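Local structure of xyloglucan-specific endo-beta-1,4-glucanase BoGH9A (Bacteroides ovatus, 6DHT) at residues I13-N21 with A33-E41. The protein hydrolyses internal beta-1,4-glucosidic linkages in the backbone of xyloglucan, releasing xyloglucan oligosaccharides. Numbering follows the deposited sequence.
Sequences IPNDAIRLN and AVVDSGKVE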
loop_
_atom_site.group_PDB
_atom_site.type_symbol
_atom_site.label_atom_id
_atom_site.label_comp_id
_atom_site.label_asym_id
_atom_site.label_seq_id
_atom_site.Cartn_x
_atom_site.Cartn_y
_atom_site.Cartn_z
ATOM N N ILE A 13 -30.092 13.696 -16.125
ATOM C CA ILE A 13 -28.804 13.355 -15.509
ATOM C C ILE A 13 -28.989 12.940 -14.050
ATOM O O ILE A 13 -29.433 13.731 -13.220
ATOM C CB ILE A 13 -27.788 14.522 -15.600
ATOM C CG1 ILE A 13 -26.729 14.424 -14.482
ATOM C CG2 ILE A 13 -28.512 15.854 -15.547
ATOM C CD1 ILE A 13 -25.681 15.504 -14.508
ATOM N N PRO A 14 -28.636 11.694 -13.726
ATOM C CA PRO A 14 -28.824 11.257 -12.339
ATOM C C PRO A 14 -27.756 11.799 -11.364
ATOM O O PRO A 14 -26.650 12.192 -11.766
ATOM C CB PRO A 14 -28.725 9.740 -12.446
ATOM C CG PRO A 14 -27.803 9.508 -13.620
ATOM C CD PRO A 14 -28.027 10.643 -14.570
ATOM N N ASN A 15 -28.100 11.831 -10.079
ATOM C CA ASN A 15 -27.137 12.210 -9.045
ATOM C C ASN A 15 -25.866 11.374 -9.170
ATOM O O ASN A 15 -24.757 11.891 -8.991
ATOM C CB ASN A 15 -27.740 12.042 -7.651
ATOM C CG ASN A 15 -28.931 12.961 -7.405
ATOM O OD1 ASN A 15 -29.137 13.939 -8.118
ATOM N ND2 ASN A 15 -29.701 12.656 -6.370
ATOM N N ASP A 16 -26.078 10.098 -9.499
ATOM C CA ASP A 16 -25.057 9.086 -9.779
ATOM C C ASP A 16 -23.959 9.528 -10.740
ATOM O O ASP A 16 -22.851 8.996 -10.722
ATOM C CB ASP A 16 -25.751 7.884 -10.435
ATOM C CG ASP A 16 -25.396 6.575 -9.779
ATOM O OD1 ASP A 16 -26.291 5.709 -9.675
ATOM O OD2 ASP A 16 -24.226 6.405 -9.369
ATOM N N ALA A 17 -24.287 10.465 -11.618
ATOM C CA ALA A 17 -23.388 10.849 -12.695
ATOM C C ALA A 17 -22.336 11.824 -12.198
ATOM O O ALA A 17 -21.362 12.081 -12.893
ATOM C CB ALA A 17 -24.194 11.481 -13.844
ATOM N N ILE A 18 -22.579 12.423 -11.042
ATOM C CA ILE A 18 -21.633 13.404 -10.498
ATOM C C ILE A 18 -20.501 12.663 -9.758
ATOM O O ILE A 18 -20.720 12.091 -8.702
ATOM C CB ILE A 18 -22.302 14.432 -9.561
ATOM C CG1 ILE A 18 -23.503 15.081 -10.281
ATOM C CG2 ILE A 18 -21.280 15.491 -9.105
ATOM C CD1 ILE A 18 -24.385 15.881 -9.384
ATOM N N ARG A 19 -19.313 12.680 -10.340
ATOM C CA ARG A 19 -18.184 11.893 -9.826
ATOM C C ARG A 19 -17.253 12.829 -9.064
ATOM O O ARG A 19 -16.784 13.843 -9.579
ATOM C CB ARG A 19 -17.481 11.195 -10.991
ATOM C CG ARG A 19 -18.406 10.325 -11.848
ATOM C CD ARG A 19 -18.915 9.103 -11.075
ATOM N NE ARG A 19 -20.114 8.532 -11.686
ATOM C CZ ARG A 19 -20.103 7.646 -12.664
ATOM N NH1 ARG A 19 -18.979 7.216 -13.199
ATOM N NH2 ARG A 19 -21.260 7.206 -13.144
ATOM N N LEU A 20 -17.034 12.519 -7.793
ATOM C CA LEU A 20 -16.207 13.393 -6.973
ATOM C C LEU A 20 -15.513 12.597 -5.872
ATOM O O LEU A 20 -15.812 11.446 -5.638
ATOM C CB LEU A 20 -17.046 14.525 -6.371
ATOM C CG LEU A 20 -17.919 14.217 -5.149
ATOM C CD1 LEU A 20 -18.595 15.462 -4.666
ATOM C CD2 LEU A 20 -18.992 13.148 -5.447
ATOM N N ASN A 21 -14.600 13.256 -5.177
ATOM C CA ASN A 21 -14.019 12.710 -3.964
ATOM C C ASN A 21 -15.108 12.648 -2.898
ATOM O O ASN A 21 -15.586 13.667 -2.406
ATOM C CB ASN A 21 -12.878 13.616 -3.534
ATOM C CG ASN A 21 -12.172 13.116 -2.288
ATOM O OD1 ASN A 21 -12.803 12.592 -1.366
ATOM N ND2 ASN A 21 -10.856 13.320 -2.233
ATOM N N ALA A 33 -15.143 18.185 -9.610
ATOM C CA ALA A 33 -16.030 17.062 -9.811
ATOM C C ALA A 33 -16.163 16.866 -11.311
ATOM O O ALA A 33 -15.885 17.791 -12.064
ATOM C CB ALA A 33 -17.398 17.345 -9.185
ATOM N N VAL A 34 -16.506 15.661 -11.730
ATOM C CA VAL A 34 -16.659 15.354 -13.145
ATOM C C VAL A 34 -17.998 14.679 -13.364
ATOM O O VAL A 34 -18.318 13.676 -12.723
ATOM C CB VAL A 34 -15.543 14.444 -13.645
ATOM C CG1 VAL A 34 -15.813 14.008 -15.078
ATOM C CG2 VAL A 34 -14.212 15.168 -13.559
ATOM N N VAL A 35 -18.785 15.220 -14.292
ATOM C CA VAL A 35 -20.018 14.560 -14.674
ATOM C C VAL A 35 -19.657 13.484 -15.694
ATOM O O VAL A 35 -19.007 13.773 -16.696
ATOM C CB VAL A 35 -21.001 15.562 -15.268
ATOM C CG1 VAL A 35 -22.303 14.859 -15.574
ATOM C CG2 VAL A 35 -21.263 16.712 -14.335
ATOM N N ASP A 36 -20.052 12.246 -15.432
ATOM C CA ASP A 36 -19.581 11.099 -16.195
ATOM C C ASP A 36 -20.135 11.032 -17.622
ATOM O O ASP A 36 -19.529 10.399 -18.486
ATOM C CB ASP A 36 -19.940 9.800 -15.463
ATOM C CG ASP A 36 -19.362 8.560 -16.125
ATOM O OD1 ASP A 36 -18.141 8.510 -16.373
ATOM O OD2 ASP A 36 -20.124 7.604 -16.385
ATOM N N SER A 37 -21.286 11.660 -17.844
ATOM C CA SER A 37 -21.919 11.656 -19.166
ATOM C C SER A 37 -23.105 12.586 -19.144
ATOM O O SER A 37 -23.680 12.834 -18.091
ATOM C CB SER A 37 -22.368 10.254 -19.579
ATOM O OG SER A 37 -23.363 9.749 -18.707
ATOM N N GLY A 38 -23.444 13.110 -20.317
ATOM C CA GLY A 38 -24.587 13.991 -20.462
ATOM C C GLY A 38 -24.182 15.402 -20.827
ATOM O O GLY A 38 -23.030 15.802 -20.675
ATOM N N LYS A 39 -25.150 16.173 -21.305
ATOM C CA LYS A 39 -24.909 17.547 -21.690
ATOM C C LYS A 39 -25.073 18.462 -20.478
ATOM O O LYS A 39 -26.136 18.507 -19.862
ATOM C CB LYS A 39 -25.885 17.937 -22.811
ATOM C CG LYS A 39 -25.533 19.243 -23.518
ATOM C CD LYS A 39 -26.288 19.413 -24.838
ATOM C CE LYS A 39 -26.043 20.790 -25.459
ATOM N NZ LYS A 39 -24.611 21.222 -25.384
ATOM N N VAL A 40 -24.001 19.174 -20.132
ATOM C CA VAL A 40 -23.980 20.084 -18.993
ATOM C C VAL A 40 -23.403 21.418 -19.457
ATOM O O VAL A 40 -22.432 21.447 -20.217
ATOM C CB VAL A 40 -23.109 19.504 -17.835
ATOM C CG1 VAL A 40 -22.873 20.539 -16.754
ATOM C CG2 VAL A 40 -23.787 18.286 -17.252
ATOM N N GLU A 41 -23.991 22.522 -19.004
ATOM C CA GLU A 41 -23.509 23.841 -19.388
ATOM C C GLU A 41 -23.158 24.710 -18.194
ATOM O O GLU A 41 -22.429 25.695 -18.328
ATOM C CB GLU A 41 -24.558 24.539 -20.259
ATOM C CG GLU A 41 -24.783 23.827 -21.586
ATOM C CD GLU A 41 -25.841 24.486 -22.451
ATOM O OE1 GLU A 41 -26.403 25.524 -22.037
ATOM O OE2 GLU A 41 -26.106 23.959 -23.552
HETATM O O HOH W 1 -20.786 4.864 -14.850
#
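Arg19 and Asp36 meet flat to flat: the guanidinium and carboxylate planes lie 26° apart, and Asp36 CB sits 3.5 Å above the centre of the Arg19 guanidinium. The salt bridge, Arg19 NH1 to Asp36 OD2 at 3.4 Å, therefore runs from face to face rather than edge to edge. With CG anti to the backbone N (chi1 -174°), Asp36 lays its carboxylate over the guanidinium. Water 1 lies in the guanidinium plane at its edge, accepting from NH2 of Arg19 and donating to OD2 of Asp36, and so closes a second path between the charges. The backbones form a short antiparallel ladder. Arg19 and Val34 are a hydrogen-bonded pair, Arg19 N to Val34 O and Val34 N to Arg19 O both 2.8 Å, and Asp36 N extends the ladder to Ala17 O at 2.9 Å. On the other face of the sheet, Ile13 CD1 meets Val35 CG1 at 3.6 Å, the two side chains crossing at about a right angle, while strand 93-99 receives Ile18.

In-plane bonds at the guanidinium edge are consistent with a fixed orientation. Arg19 bends at chi2 (-68°), which folds NE back to the carbonyl of Asp16 in the 3-10 turn 15-17; Asp16 O lies in the guanidinium plane, 2.9 Å from Arg19 NE. NH1 also donates to Asn478 O of the family 9 catalytic domain. Asp36 OD2 also pairs with Lys70, and OD1 with Arg72. A leucine in place of Arg19 would probably leave the Asp16 and Asn478 carbonyls without this donor, and Asp36 and water 1 without the guanidinium partner. Strand 18-19 edges a four-stranded sheet of the N-terminal Ig-like domain, away from the predicted catalytic residues. With three basic partners, the buried Asp36 is likely to remain ionised, while Arg19 ties this edge strand to the catalytic domain.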